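Local coordinates for protein phosphodiesterase (Candida albicans, PDB 6CPU) that belongs to the cyclic nucleotide phosphodiesterase family, with a largely helical domain of the HD type that holds a zinc and a magnesium ion, at residues Pro163-Ile168 against Glu379-Ser384; Tyr232-Met237 against Ala258-Val263; Phe276-Asp281 against Gly348-His353; Leu342-Leu347 against Ser384-Lys389. All coordinates share one frame; numbering follows the deposited sequence.

Contact 1: residues Pro163-Ile168 against Glu379-Ser384; sequences PTMTYI and ESYHAS
Met165 and Tyr381 face each other from two helices, the first turn of helix 165-173 and the early part of helix 377-394, with their CA atoms 8.2 Å apart, a spacing bridged by one large side chain from each. Tyr381 sends its ring across, CG lying anti to the backbone N (chi1 176°), and the hydroxyl ends against the first turn of the other helix, at Met165. Met165 lies along one face of the ring, from the hydroxyl end to the centre. Its CB and CG stand over the hydroxyl end, CG 3.5 Å from Tyr381 OH, and the chain then bends at its last torsion (chi3 73°), which carries the methyl over the middle of the ring. There Met165 CE sits 3.6 Å from the centroid of the Tyr381 ring and only 8° off its normal, a CH-pi contact made almost squarely over the centre. The sulfur lies higher above the same ring, with Met165 SD 4.8 Å from the Tyr381 centroid. An unbranched, flexible thioether suits this place because it can lie along a flat face. At the rim, near the ring plane, Met165 O comes within 3.4 Å of Tyr381 CE2, and beyond the hydroxyl Ile168 CD1 lies 4.2 Å from Tyr381 OH; Leu169 also touches the tyrosine. The first helical turn is secured by Thr164 at its N-cap, whose OG1 accepts from Tyr167 N at 3.2 Å, so a small hydroxyl residue fits there. The whole is a Met-aromatic contact between helices, placed beside a threonine-capped helix start.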
loop_
_atom_site.group_PDB
_atom_site.type_symbol
_atom_site.label_atom_id
_atom_site.label_comp_id
_atom_site.label_asym_id
_atom_site.label_seq_id
_atom_site.Cartn_x
_atom_site.Cartn_y
_atom_site.Cartn_z
ATOM N N PRO A 163 -5.968 12.634 -11.644
ATOM C CA PRO A 163 -5.349 11.538 -12.378
ATOM C C PRO A 163 -6.225 10.285 -12.402
ATOM O O PRO A 163 -7.002 10.037 -11.471
ATOM C CB PRO A 163 -4.079 11.270 -11.576
ATOM C CG PRO A 163 -4.482 11.574 -10.184
ATOM C CD PRO A 163 -5.368 12.786 -10.305
ATOM N N THR A 164 -6.130 9.538 -13.484
ATOM C CA THR A 164 -6.801 8.258 -13.599
ATOM C C THR A 164 -5.765 7.151 -13.608
ATOM O O THR A 164 -4.564 7.398 -13.805
ATOM C CB THR A 164 -7.600 8.156 -14.890
ATOM O OG1 THR A 164 -6.695 8.146 -15.996
ATOM C CG2 THR A 164 -8.577 9.297 -15.012
ATOM N N MET A 165 -6.234 5.929 -13.403
ATOM C CA MET A 165 -5.347 4.771 -13.409
ATOM C C MET A 165 -4.598 4.638 -14.730
ATOM O O MET A 165 -3.371 4.405 -14.728
ATOM C CB MET A 165 -6.150 3.498 -13.131
ATOM C CG MET A 165 -6.596 3.392 -11.672
ATOM S SD MET A 165 -7.801 2.060 -11.472
ATOM C CE MET A 165 -6.733 0.648 -11.648
ATOM N N THR A 166 -5.306 4.794 -15.851
ATOM C CA THR A 166 -4.649 4.662 -17.166
ATOM C C THR A 166 -3.607 5.759 -17.398
ATOM O O THR A 166 -2.546 5.496 -17.995
ATOM C CB THR A 166 -5.639 4.610 -18.349
ATOM O OG1 THR A 166 -6.484 5.763 -18.344
ATOM C CG2 THR A 166 -6.475 3.336 -18.282
ATOM N N TYR A 167 -3.877 6.961 -16.895
ATOM C CA TYR A 167 -2.943 8.084 -17.043
ATOM C C TYR A 167 -1.620 7.787 -16.323
ATOM O O TYR A 167 -0.515 7.996 -16.879
ATOM C CB TYR A 167 -3.575 9.361 -16.505
ATOM C CG TYR A 167 -2.589 10.464 -16.270
ATOM C CD1 TYR A 167 -2.118 11.230 -17.328
ATOM C CD2 TYR A 167 -2.111 10.729 -14.998
ATOM C CE1 TYR A 167 -1.202 12.243 -17.110
ATOM C CE2 TYR A 167 -1.198 11.737 -14.772
ATOM C CZ TYR A 167 -0.740 12.478 -15.836
ATOM O OH TYR A 167 0.175 13.482 -15.613
ATOM N N ILE A 168 -1.727 7.307 -15.087
ATOM C CA ILE A 168 -0.551 7.030 -14.288
ATOM C C ILE A 168 0.211 5.847 -14.892
ATOM O O ILE A 168 1.433 5.886 -14.999
ATOM C CB ILE A 168 -0.908 6.755 -12.811
ATOM C CG1 ILE A 168 -1.548 8.002 -12.181
ATOM C CG2 ILE A 168 0.341 6.354 -12.043
ATOM C CD1 ILE A 168 -2.271 7.733 -10.866
ATOM N N GLU A 379 -3.965 -6.520 -10.363
ATOM C CA GLU A 379 -2.629 -6.986 -10.002
ATOM C C GLU A 379 -1.595 -6.607 -11.072
ATOM O O GLU A 379 -0.429 -6.325 -10.759
ATOM C CB GLU A 379 -2.621 -8.505 -9.756
ATOM C CG GLU A 379 -3.457 -8.952 -8.555
ATOM C CD GLU A 379 -4.956 -9.032 -8.828
ATOM O OE1 GLU A 379 -5.393 -8.962 -10.002
ATOM O OE2 GLU A 379 -5.729 -9.165 -7.853
ATOM N N SER A 380 -2.004 -6.652 -12.334
ATOM C CA SER A 380 -1.131 -6.195 -13.413
ATOM C C SER A 380 -0.781 -4.715 -13.241
ATOM O O SER A 380 0.363 -4.311 -13.413
ATOM C CB SER A 380 -1.786 -6.430 -14.767
ATOM O OG SER A 380 -2.078 -7.808 -14.957
ATOM N N TYR A 381 -1.791 -3.927 -12.908
ATOM C CA TYR A 381 -1.672 -2.507 -12.607
ATOM C C TYR A 381 -0.729 -2.263 -11.414
ATOM O O TYR A 381 0.228 -1.482 -11.511
ATOM C CB TYR A 381 -3.079 -1.935 -12.353
ATOM C CG TYR A 381 -3.099 -0.483 -11.940
ATOM C CD1 TYR A 381 -3.276 -0.094 -10.600
ATOM C CD2 TYR A 381 -2.960 0.503 -12.896
ATOM C CE1 TYR A 381 -3.313 1.265 -10.261
ATOM C CE2 TYR A 381 -2.978 1.832 -12.563
ATOM C CZ TYR A 381 -3.143 2.216 -11.272
ATOM O OH TYR A 381 -3.133 3.589 -11.056
ATOM N N HIS A 382 -0.934 -2.978 -10.312
ATOM C CA HIS A 382 -0.057 -2.809 -9.152
ATOM C C HIS A 382 1.397 -3.117 -9.503
ATOM O O HIS A 382 2.294 -2.386 -9.114
ATOM C CB HIS A 382 -0.439 -3.704 -7.955
ATOM C CG HIS A 382 -1.872 -3.626 -7.555
ATOM N ND1 HIS A 382 -2.552 -2.437 -7.424
ATOM C CD2 HIS A 382 -2.753 -4.601 -7.242
ATOM C CE1 HIS A 382 -3.798 -2.683 -7.068
ATOM N NE2 HIS A 382 -3.945 -3.989 -6.954
ATOM N N ALA A 383 1.626 -4.197 -10.239
ATOM C CA ALA A 383 2.996 -4.616 -10.570
ATOM C C ALA A 383 3.680 -3.575 -11.469
ATOM O O ALA A 383 4.858 -3.248 -11.319
ATOM C CB ALA A 383 2.974 -5.969 -11.259
ATOM N N SER A 384 2.921 -3.062 -12.423
ATOM C CA SER A 384 3.483 -2.124 -13.376
ATOM C C SER A 384 3.829 -0.814 -12.672
ATOM O O SER A 384 4.936 -0.275 -12.831
ATOM C CB SER A 384 2.521 -1.909 -14.536
ATOM O OG SER A 384 3.155 -1.129 -15.539
#

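Contact 2: residues Tyr232-Met237 against Ala258-Val263; sequences YCVYLM and AFIFIV
Val234 and Ile260 are the centre of an entirely apolar contact between helices 227-242 and 253-264, whose backbones come near enough here to leave 7.2 Å between the CA atoms of these two residues. Branched aliphatic side chains suit so small a gap, since they fill it close to the backbone without a long chain to fold away. Among the contacts between side chains, Val234 CG1 meets Ile260 CG1 at 3.7 Å and the terminal CD1 at a similar distance, while Ile260 CG2 rests 3.9 Å from Val234 CB. The two side chains run alongside each other, pointing opposite ways. Val234 CG1 is placed for this by standing anti to its own backbone N (chi1 176°). The arm of Ile260 is extended, with CD1 roughly anti to CA about the CB-CG1 bond (chi2 155°), and reaches past Val234 to the next residue, where Ile260 CD1 lies 3.8 Å from Tyr235 CB. The two beta-branched residues join two helices of the mostly helical fold of this phosphodiesterase, and helix 253-264 is followed in the chain by helix 276-292. Side chain also meets backbone, for Ile260 CD1 comes within 3.5 Å of Tyr235 N. Tyr235 thus contributes the base of its side chain, and its ring leads away from Ile260; within its own helix that ring puts CD2 over the rim of one face of Tyr232. Val234 also touches Phe276 and Val280 of helix 276-292; on the same helix as Ile260, Phe259 meets Trp395 edge-to-face.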
loop_
_atom_site.group_PDB
_atom_site.type_symbol
_atom_site.label_atom_id
_atom_site.label_comp_id
_atom_site.label_asym_id
_atom_site.label_seq_id
_atom_site.Cartn_x
_atom_site.Cartn_y
_atom_site.Cartn_z
ATOM N N TYR A 232 7.029 4.035 9.982
ATOM C CA TYR A 232 8.148 3.571 10.810
ATOM C C TYR A 232 8.179 2.052 10.926
ATOM O O TYR A 232 9.249 1.464 10.921
ATOM C CB TYR A 232 8.129 4.199 12.195
ATOM C CG TYR A 232 9.465 4.041 12.882
ATOM C CD1 TYR A 232 9.673 3.033 13.827
ATOM C CD2 TYR A 232 10.526 4.884 12.572
ATOM C CE1 TYR A 232 10.906 2.881 14.456
ATOM C CE2 TYR A 232 11.759 4.745 13.199
ATOM C CZ TYR A 232 11.946 3.741 14.137
ATOM O OH TYR A 232 13.184 3.593 14.759
ATOM N N CYS A 233 7.010 1.418 11.036
ATOM C CA CYS A 233 6.933 -0.041 11.011
ATOM C C CYS A 233 7.574 -0.645 9.765
ATOM O O CYS A 233 8.311 -1.630 9.854
ATOM C CB CYS A 233 5.489 -0.522 11.127
ATOM S SG CYS A 233 4.704 -0.197 12.731
ATOM N N VAL A 234 7.301 -0.061 8.599
ATOM C CA VAL A 234 7.928 -0.526 7.376
ATOM C C VAL A 234 9.453 -0.377 7.469
ATOM O O VAL A 234 10.191 -1.282 7.096
ATOM C CB VAL A 234 7.405 0.228 6.140
ATOM C CG1 VAL A 234 8.155 -0.213 4.888
ATOM C CG2 VAL A 234 5.917 -0.023 5.949
ATOM N N TYR A 235 9.916 0.759 7.979
ATOM C CA TYR A 235 11.347 0.987 8.134
ATOM C C TYR A 235 11.979 -0.111 9.008
ATOM O O TYR A 235 13.001 -0.679 8.647
ATOM C CB TYR A 235 11.625 2.389 8.703
ATOM C CG TYR A 235 12.971 2.494 9.375
ATOM C CD1 TYR A 235 14.144 2.470 8.633
ATOM C CD2 TYR A 235 13.073 2.560 10.763
ATOM C CE1 TYR A 235 15.392 2.542 9.260
ATOM C CE2 TYR A 235 14.306 2.636 11.391
ATOM C CZ TYR A 235 15.460 2.620 10.637
ATOM O OH TYR A 235 16.683 2.693 11.287
ATOM N N LEU A 236 11.354 -0.416 10.139
ATOM C CA LEU A 236 11.862 -1.458 11.038
ATOM C C LEU A 236 12.039 -2.792 10.317
ATOM O O LEU A 236 13.085 -3.440 10.418
ATOM C CB LEU A 236 10.922 -1.640 12.233
ATOM C CG LEU A 236 10.917 -0.496 13.236
ATOM C CD1 LEU A 236 9.802 -0.687 14.246
ATOM C CD2 LEU A 236 12.274 -0.356 13.921
ATOM N N MET A 237 11.029 -3.181 9.548
ATOM C CA MET A 237 11.051 -4.466 8.862
ATOM C C MET A 237 12.003 -4.544 7.683
ATOM O O MET A 237 12.749 -5.523 7.542
ATOM C CB MET A 237 9.638 -4.844 8.452
ATOM C CG MET A 237 8.800 -5.193 9.653
ATOM S SD MET A 237 7.133 -5.704 9.239
ATOM C CE MET A 237 6.298 -4.130 9.044
ATOM N N ALA A 258 12.450 8.093 3.021
ATOM C CA ALA A 258 12.017 8.754 1.785
ATOM C C ALA A 258 11.287 7.765 0.856
ATOM O O ALA A 258 10.226 8.068 0.305
ATOM C CB ALA A 258 13.207 9.390 1.059
ATOM N N PHE A 259 11.893 6.604 0.659
ATOM C CA PHE A 259 11.307 5.533 -0.134
ATOM C C PHE A 259 9.921 5.148 0.389
ATOM O O PHE A 259 8.977 5.002 -0.387
ATOM C CB PHE A 259 12.268 4.336 -0.146
ATOM C CG PHE A 259 11.646 3.027 -0.545
ATOM C CD1 PHE A 259 11.138 2.828 -1.818
ATOM C CD2 PHE A 259 11.600 1.965 0.355
ATOM C CE1 PHE A 259 10.591 1.612 -2.184
ATOM C CE2 PHE A 259 11.059 0.751 -0.006
ATOM C CZ PHE A 259 10.546 0.571 -1.283
ATOM N N ILE A 260 9.803 5.002 1.702
ATOM C CA ILE A 260 8.537 4.571 2.290
ATOM C C ILE A 260 7.459 5.646 2.182
ATOM O O ILE A 260 6.274 5.326 1.989
ATOM C CB ILE A 260 8.724 4.125 3.756
ATOM C CG1 ILE A 260 9.671 2.925 3.799
ATOM C CG2 ILE A 260 7.385 3.751 4.389
ATOM C CD1 ILE A 260 10.393 2.787 5.114
ATOM N N PHE A 261 7.847 6.918 2.297
ATOM C CA PHE A 261 6.889 8.013 2.069
ATOM C C PHE A 261 6.337 7.967 0.649
ATOM O O PHE A 261 5.133 8.159 0.428
ATOM C CB PHE A 261 7.519 9.383 2.330
ATOM C CG PHE A 261 7.334 9.888 3.722
ATOM C CD1 PHE A 261 8.145 9.444 4.751
ATOM C CD2 PHE A 261 6.379 10.858 3.996
ATOM C CE1 PHE A 261 7.990 9.922 6.038
ATOM C CE2 PHE A 261 6.217 11.343 5.282
ATOM C CZ PHE A 261 7.018 10.868 6.307
ATOM N N ILE A 262 7.222 7.712 -0.310
ATOM C CA ILE A 262 6.850 7.575 -1.717
ATOM C C ILE A 262 5.871 6.419 -1.908
ATOM O O ILE A 262 4.881 6.576 -2.607
ATOM C CB ILE A 262 8.085 7.303 -2.627
ATOM C CG1 ILE A 262 9.036 8.502 -2.756
ATOM C CG2 ILE A 262 7.673 6.788 -3.997
ATOM C CD1 ILE A 262 8.529 9.834 -2.324
ATOM N N VAL A 263 6.134 5.284 -1.254
ATOM C CA VAL A 263 5.224 4.132 -1.313
ATOM C C VAL A 263 3.868 4.489 -0.704
ATOM O O VAL A 263 2.824 4.232 -1.316
ATOM C CB VAL A 263 5.794 2.892 -0.575
ATOM C CG1 VAL A 263 4.732 1.807 -0.449
ATOM C CG2 VAL A 263 7.013 2.345 -1.295
#

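Contact 3: residues Phe276-Asp281 against Gly348-His353; sequences FRHAVD and GHDVGH. With ZN (zinc ion), chain B; MG (magnesium ion), chain C.
His278 and His349 have the most surface buried here, and both meet at one zinc ion, where Asp350 is the third ligand from the two segments. His278 reaches it from the first turn of helix 276-292, its CG anti to the backbone N (chi1 169°), and binds through NE2 at 2.2 Å. His349 comes from the loop after helix 336-348 and also binds through NE2, at 2.2 Å; its ring plane stands obliquely, 64° from that of His278, and Ala279 CA lies at its edge, 4.4 Å from His349 CE1. Its far nitrogen, ND1, is hydrogen-bonded to Ala346 O, a second-shell hold that fixes the ring's rotation and leaves NE2 for the metal. Asp350 puts OD2 on the zinc at 2.1 Å, in the plane of the His278 ring and 3.0 Å from its CD2, with carboxylate and imidazole nearly coplanar. The same aspartate binds the magnesium ion through OD1 at 2.2 Å, which a carboxylate can do because its two oxygens point to different sites. Water 2 spans the metals as well, 2.0 Å from the magnesium. Asp462 completes the protein ligands of the zinc, which also carries water 1. The pairing of His349 and Asp350 is the HD signature of this clan. Two cations sharing a carboxylate and a water would be expected to polarise that water.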
loop_
_atom_site.group_PDB
_atom_site.type_symbol
_atom_site.label_atom_id
_atom_site.label_comp_id
_atom_site.label_asym_id
_atom_site.label_seq_id
_atom_site.Cartn_x
_atom_site.Cartn_y
_atom_site.Cartn_z
ATOM N N PHE A 276 -2.656 1.908 2.700
ATOM C CA PHE A 276 -1.274 1.659 3.136
ATOM C C PHE A 276 -1.247 0.740 4.368
ATOM O O PHE A 276 -0.363 -0.098 4.494
ATOM C CB PHE A 276 -0.620 2.984 3.441
ATOM C CG PHE A 276 0.803 2.879 3.872
ATOM C CD1 PHE A 276 1.749 2.322 3.039
ATOM C CD2 PHE A 276 1.206 3.414 5.096
ATOM C CE1 PHE A 276 3.073 2.237 3.444
ATOM C CE2 PHE A 276 2.533 3.348 5.492
ATOM C CZ PHE A 276 3.457 2.761 4.667
ATOM N N ARG A 277 -2.242 0.871 5.235
ATOM C CA ARG A 277 -2.346 0.002 6.427
ATOM C C ARG A 277 -2.421 -1.488 6.043
ATOM O O ARG A 277 -1.753 -2.311 6.679
ATOM C CB ARG A 277 -3.515 0.427 7.329
ATOM C CG ARG A 277 -3.764 -0.455 8.556
ATOM C CD ARG A 277 -4.838 0.093 9.484
ATOM N NE ARG A 277 -4.440 1.389 10.018
ATOM C CZ ARG A 277 -4.835 2.571 9.568
ATOM N NH1 ARG A 277 -5.742 2.687 8.595
ATOM N NH2 ARG A 277 -4.332 3.659 10.118
ATOM N N HIS A 278 -3.196 -1.817 5.006
ATOM C CA HIS A 278 -3.277 -3.196 4.479
ATOM C C HIS A 278 -1.938 -3.665 3.948
ATOM O O HIS A 278 -1.520 -4.785 4.216
ATOM C CB HIS A 278 -4.366 -3.330 3.392
ATOM C CG HIS A 278 -4.330 -4.626 2.630
ATOM N ND1 HIS A 278 -4.536 -5.855 3.225
ATOM C CD2 HIS A 278 -4.118 -4.880 1.312
ATOM C CE1 HIS A 278 -4.448 -6.807 2.308
ATOM N NE2 HIS A 278 -4.194 -6.244 1.137
ATOM N N ALA A 279 -1.258 -2.806 3.182
ATOM C CA ALA A 279 0.053 -3.140 2.655
ATOM C C ALA A 279 1.039 -3.489 3.773
ATOM O O ALA A 279 1.791 -4.483 3.679
ATOM C CB ALA A 279 0.600 -1.996 1.810
ATOM N N VAL A 280 1.040 -2.662 4.815
ATOM C CA VAL A 280 1.958 -2.841 5.922
ATOM C C VAL A 280 1.579 -4.101 6.731
ATOM O O VAL A 280 2.444 -4.846 7.151
ATOM C CB VAL A 280 2.030 -1.583 6.810
ATOM C CG1 VAL A 280 2.941 -1.830 8.002
ATOM C CG2 VAL A 280 2.539 -0.388 5.991
ATOM N N ASP A 281 0.288 -4.341 6.882
ATOM C CA ASP A 281 -0.198 -5.584 7.478
ATOM C C ASP A 281 0.292 -6.822 6.725
ATOM O O ASP A 281 0.802 -7.768 7.336
ATOM C CB ASP A 281 -1.712 -5.569 7.510
ATOM C CG ASP A 281 -2.278 -6.749 8.249
ATOM O OD1 ASP A 281 -1.988 -6.882 9.459
ATOM O OD2 ASP A 281 -3.013 -7.523 7.615
ATOM N N GLY A 348 4.547 -3.412 -1.858
ATOM C CA GLY A 348 4.014 -2.791 -3.077
ATOM C C GLY A 348 2.849 -3.513 -3.730
ATOM O O GLY A 348 2.359 -3.093 -4.791
ATOM N N HIS A 349 2.362 -4.589 -3.106
ATOM C CA HIS A 349 1.490 -5.520 -3.837
ATOM C C HIS A 349 0.111 -4.966 -4.220
ATOM O O HIS A 349 -0.526 -5.518 -5.121
ATOM C CB HIS A 349 1.335 -6.852 -3.075
ATOM C CG HIS A 349 0.205 -6.851 -2.099
ATOM N ND1 HIS A 349 0.291 -6.250 -0.865
ATOM C CD2 HIS A 349 -1.051 -7.341 -2.195
ATOM C CE1 HIS A 349 -0.866 -6.371 -0.237
ATOM N NE2 HIS A 349 -1.698 -7.035 -1.021
ATOM N N ASP A 350 -0.347 -3.902 -3.557
ATOM C CA ASP A 350 -1.620 -3.268 -3.882
ATOM C C ASP A 350 -1.461 -1.792 -4.276
ATOM O O ASP A 350 -2.418 -1.042 -4.184
ATOM C CB ASP A 350 -2.599 -3.399 -2.686
ATOM C CG ASP A 350 -3.403 -4.715 -2.698
ATOM O OD1 ASP A 350 -3.632 -5.250 -3.796
ATOM O OD2 ASP A 350 -3.840 -5.184 -1.617
ATOM N N VAL A 351 -0.264 -1.359 -4.685
ATOM C CA VAL A 351 -0.064 0.066 -4.988
ATOM C C VAL A 351 -1.108 0.604 -5.968
ATOM O O VAL A 351 -1.403 -0.006 -6.992
ATOM C CB VAL A 351 1.355 0.437 -5.494
ATOM C CG1 VAL A 351 2.394 0.302 -4.389
ATOM C CG2 VAL A 351 1.743 -0.360 -6.713
ATOM N N GLY A 352 -1.681 1.749 -5.628
ATOM C CA GLY A 352 -2.593 2.448 -6.532
ATOM C C GLY A 352 -3.986 1.856 -6.532
ATOM O O GLY A 352 -4.792 2.210 -7.351
ATOM N N HIS A 353 -4.272 0.947 -5.607
ATOM C CA HIS A 353 -5.553 0.232 -5.611
ATOM C C HIS A 353 -6.671 1.252 -5.470
ATOM O O HIS A 353 -6.604 2.083 -4.588
ATOM C CB HIS A 353 -5.569 -0.791 -4.466
ATOM C CG HIS A 353 -6.645 -1.827 -4.562
ATOM N ND1 HIS A 353 -7.979 -1.515 -4.480
ATOM C CD2 HIS A 353 -6.582 -3.177 -4.654
ATOM C CE1 HIS A 353 -8.700 -2.619 -4.552
ATOM N NE2 HIS A 353 -7.879 -3.644 -4.661
HETATM ZN ZN ZN B . -3.852 -7.108 -0.842
HETATM MG MG MG C . -4.535 -7.078 -4.495
HETATM O O HOH W 1 -6.052 -7.334 -0.786
HETATM O O HOH W 2 -4.010 -8.045 -2.786
HETATM O O HOH W 3 -5.142 -9.026 -5.285
HETATM O O HOH W 4 -5.461 -6.073 -6.211
HETATM O O HOH W 5 -6.346 -6.760 -3.706
#

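Contact 4: residues Leu342-Leu347 against Ser384-Lys389; sequences LLVAAL and SLFINK
Val344 and Phe386 form a buried apolar contact between two helices, 336-348 and 377-394, in the helical core some way from the metal ions: the side chain of Phe386 is about 11 Å from the magnesium. One aromatic ring does most of the bridging. Phe386 extends with CG anti to its backbone N (chi1 -172°), carrying the ring across the gap; Phe386 CA and Ala345 CA are 8.6 Å apart. The far end of the ring, CZ, meets Val344 CG1 at 3.6 Å, the two side chains crossing at about a right angle. The same end comes up against the helix itself, Phe386 CE2 lying 3.4 Å from Val344 O. Ala345 CA is close to Phe386 CE2 too, at 4.5 Å; its methyl points away from helix 377-394, so the ring meets the backbone there. A long, rigid aromatic suits a gap of this width, while valine offers a compact methyl at its tip. Around them, Ile415 of helix 411-421 covers Val344 and Ile419 touches Phe386, while Trp395 lies against Val344 and Val351 of the metal-site loop packs on the phenylalanine, so the pair also borders helix 411-421 and that loop.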
loop_
_atom_site.group_PDB
_atom_site.type_symbol
_atom_site.label_atom_id
_atom_site.label_comp_id
_atom_site.label_asym_id
_atom_site.label_seq_id
_atom_site.Cartn_x
_atom_site.Cartn_y
_atom_site.Cartn_z
ATOM N N LEU A 342 10.738 -10.603 -1.278
ATOM C CA LEU A 342 9.389 -10.962 -0.868
ATOM C C LEU A 342 8.777 -9.829 -0.045
ATOM O O LEU A 342 7.616 -9.455 -0.253
ATOM C CB LEU A 342 9.391 -12.247 -0.033
ATOM C CG LEU A 342 8.159 -13.159 -0.053
ATOM C CD1 LEU A 342 8.014 -13.863 1.287
ATOM C CD2 LEU A 342 6.847 -12.472 -0.394
ATOM N N LEU A 343 9.564 -9.301 0.891
ATOM C CA LEU A 343 9.099 -8.211 1.743
ATOM C C LEU A 343 8.782 -6.954 0.929
ATOM O O LEU A 343 7.742 -6.340 1.138
ATOM C CB LEU A 343 10.132 -7.885 2.809
ATOM C CG LEU A 343 10.308 -9.015 3.826
ATOM C CD1 LEU A 343 11.558 -8.790 4.654
ATOM C CD2 LEU A 343 9.076 -9.144 4.700
ATOM N N VAL A 344 9.680 -6.585 0.018
ATOM C CA VAL A 344 9.443 -5.451 -0.885
ATOM C C VAL A 344 8.180 -5.684 -1.741
ATOM O O VAL A 344 7.350 -4.785 -1.864
ATOM C CB VAL A 344 10.698 -5.105 -1.725
ATOM C CG1 VAL A 344 10.381 -4.103 -2.817
ATOM C CG2 VAL A 344 11.791 -4.534 -0.826
ATOM N N ALA A 345 7.997 -6.884 -2.286
ATOM C CA ALA A 345 6.764 -7.184 -3.032
ATOM C C ALA A 345 5.510 -7.069 -2.194
ATOM O O ALA A 345 4.509 -6.540 -2.663
ATOM C CB ALA A 345 6.836 -8.565 -3.673
ATOM N N ALA A 346 5.534 -7.556 -0.950
ATOM C CA ALA A 346 4.377 -7.403 -0.084
ATOM C C ALA A 346 4.053 -5.922 0.146
ATOM O O ALA A 346 2.884 -5.521 0.122
ATOM C CB ALA A 346 4.608 -8.119 1.249
ATOM N N LEU A 347 5.094 -5.111 0.355
ATOM C CA LEU A 347 4.930 -3.668 0.541
ATOM C C LEU A 347 4.206 -3.000 -0.645
ATOM O O LEU A 347 3.333 -2.127 -0.449
ATOM C CB LEU A 347 6.294 -3.006 0.771
ATOM C CG LEU A 347 6.285 -1.485 0.931
ATOM C CD1 LEU A 347 5.386 -1.045 2.076
ATOM C CD2 LEU A 347 7.695 -0.981 1.121
ATOM N N SER A 384 2.921 -3.062 -12.423
ATOM C CA SER A 384 3.483 -2.124 -13.376
ATOM C C SER A 384 3.829 -0.814 -12.672
ATOM O O SER A 384 4.936 -0.275 -12.831
ATOM C CB SER A 384 2.521 -1.909 -14.536
ATOM O OG SER A 384 3.155 -1.129 -15.539
ATOM N N LEU A 385 2.898 -0.307 -11.877
ATOM C CA LEU A 385 3.177 0.874 -11.053
ATOM C C LEU A 385 4.318 0.690 -10.076
ATOM O O LEU A 385 5.182 1.548 -9.961
ATOM C CB LEU A 385 1.938 1.307 -10.260
ATOM C CG LEU A 385 1.208 2.489 -10.863
ATOM C CD1 LEU A 385 0.640 2.125 -12.218
ATOM C CD2 LEU A 385 0.121 2.996 -9.925
ATOM N N PHE A 386 4.302 -0.392 -9.308
ATOM C CA PHE A 386 5.309 -0.531 -8.266
ATOM C C PHE A 386 6.717 -0.580 -8.853
ATOM O O PHE A 386 7.641 0.068 -8.340
ATOM C CB PHE A 386 5.037 -1.753 -7.406
ATOM C CG PHE A 386 5.924 -1.860 -6.206
ATOM C CD1 PHE A 386 6.056 -0.797 -5.307
ATOM C CD2 PHE A 386 6.601 -3.031 -5.945
ATOM C CE1 PHE A 386 6.874 -0.922 -4.182
ATOM C CE2 PHE A 386 7.411 -3.158 -4.825
ATOM C CZ PHE A 386 7.539 -2.108 -3.941
ATOM N N ILE A 387 6.877 -1.308 -9.951
ATOM C CA ILE A 387 8.191 -1.394 -10.584
ATOM C C ILE A 387 8.549 -0.079 -11.265
ATOM O O ILE A 387 9.631 0.451 -11.045
ATOM C CB ILE A 387 8.288 -2.537 -11.621
ATOM C CG1 ILE A 387 7.989 -3.904 -10.984
ATOM C CG2 ILE A 387 9.664 -2.504 -12.312
ATOM C CD1 ILE A 387 8.847 -4.263 -9.783
ATOM N N ASN A 388 7.646 0.461 -12.083
ATOM C CA ASN A 388 8.020 1.541 -12.988
ATOM C C ASN A 388 7.919 2.927 -12.381
ATOM O O ASN A 388 8.652 3.830 -12.782
ATOM C CB ASN A 388 7.204 1.473 -14.254
ATOM C CG ASN A 388 7.397 0.156 -14.985
ATOM O OD1 ASN A 388 8.519 -0.292 -15.180
ATOM N ND2 ASN A 388 6.316 -0.448 -15.389
ATOM N N LYS A 389 7.016 3.101 -11.416
ATOM C CA LYS A 389 6.926 4.378 -10.715
ATOM C C LYS A 389 7.819 4.404 -9.484
ATOM O O LYS A 389 8.575 5.349 -9.299
ATOM C CB LYS A 389 5.478 4.711 -10.323
ATOM C CG LYS A 389 5.332 5.989 -9.505
ATOM C CD LYS A 389 3.871 6.364 -9.321
ATOM C CE LYS A 389 3.686 7.492 -8.309
ATOM N NZ LYS A 389 4.363 8.743 -8.722
#

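From the N terminus, contact 1 opens first at 163-168 and closes 211 residues later on helix 377-394, so its long loop encloses both contact 2 and contact 3. Contact 2 closes a short loop between two successive helices before contact 3 opens on helix 276-292, and Ile260 packs against Phe276. Contact 4 opens at 342-347, inside the span of contact 3, and closes beyond it; it therefore crosses contact 3, and it crosses contact 1 also, sharing Ser384 with it. Helix 377-394 serves contacts 1 and 4, and His382 ND1 probably hydrogen-bonds Val351 O, joining this helix to the metal-site loop. Leu347 of contact 4 packs on Val263 and Phe259 of contact 2.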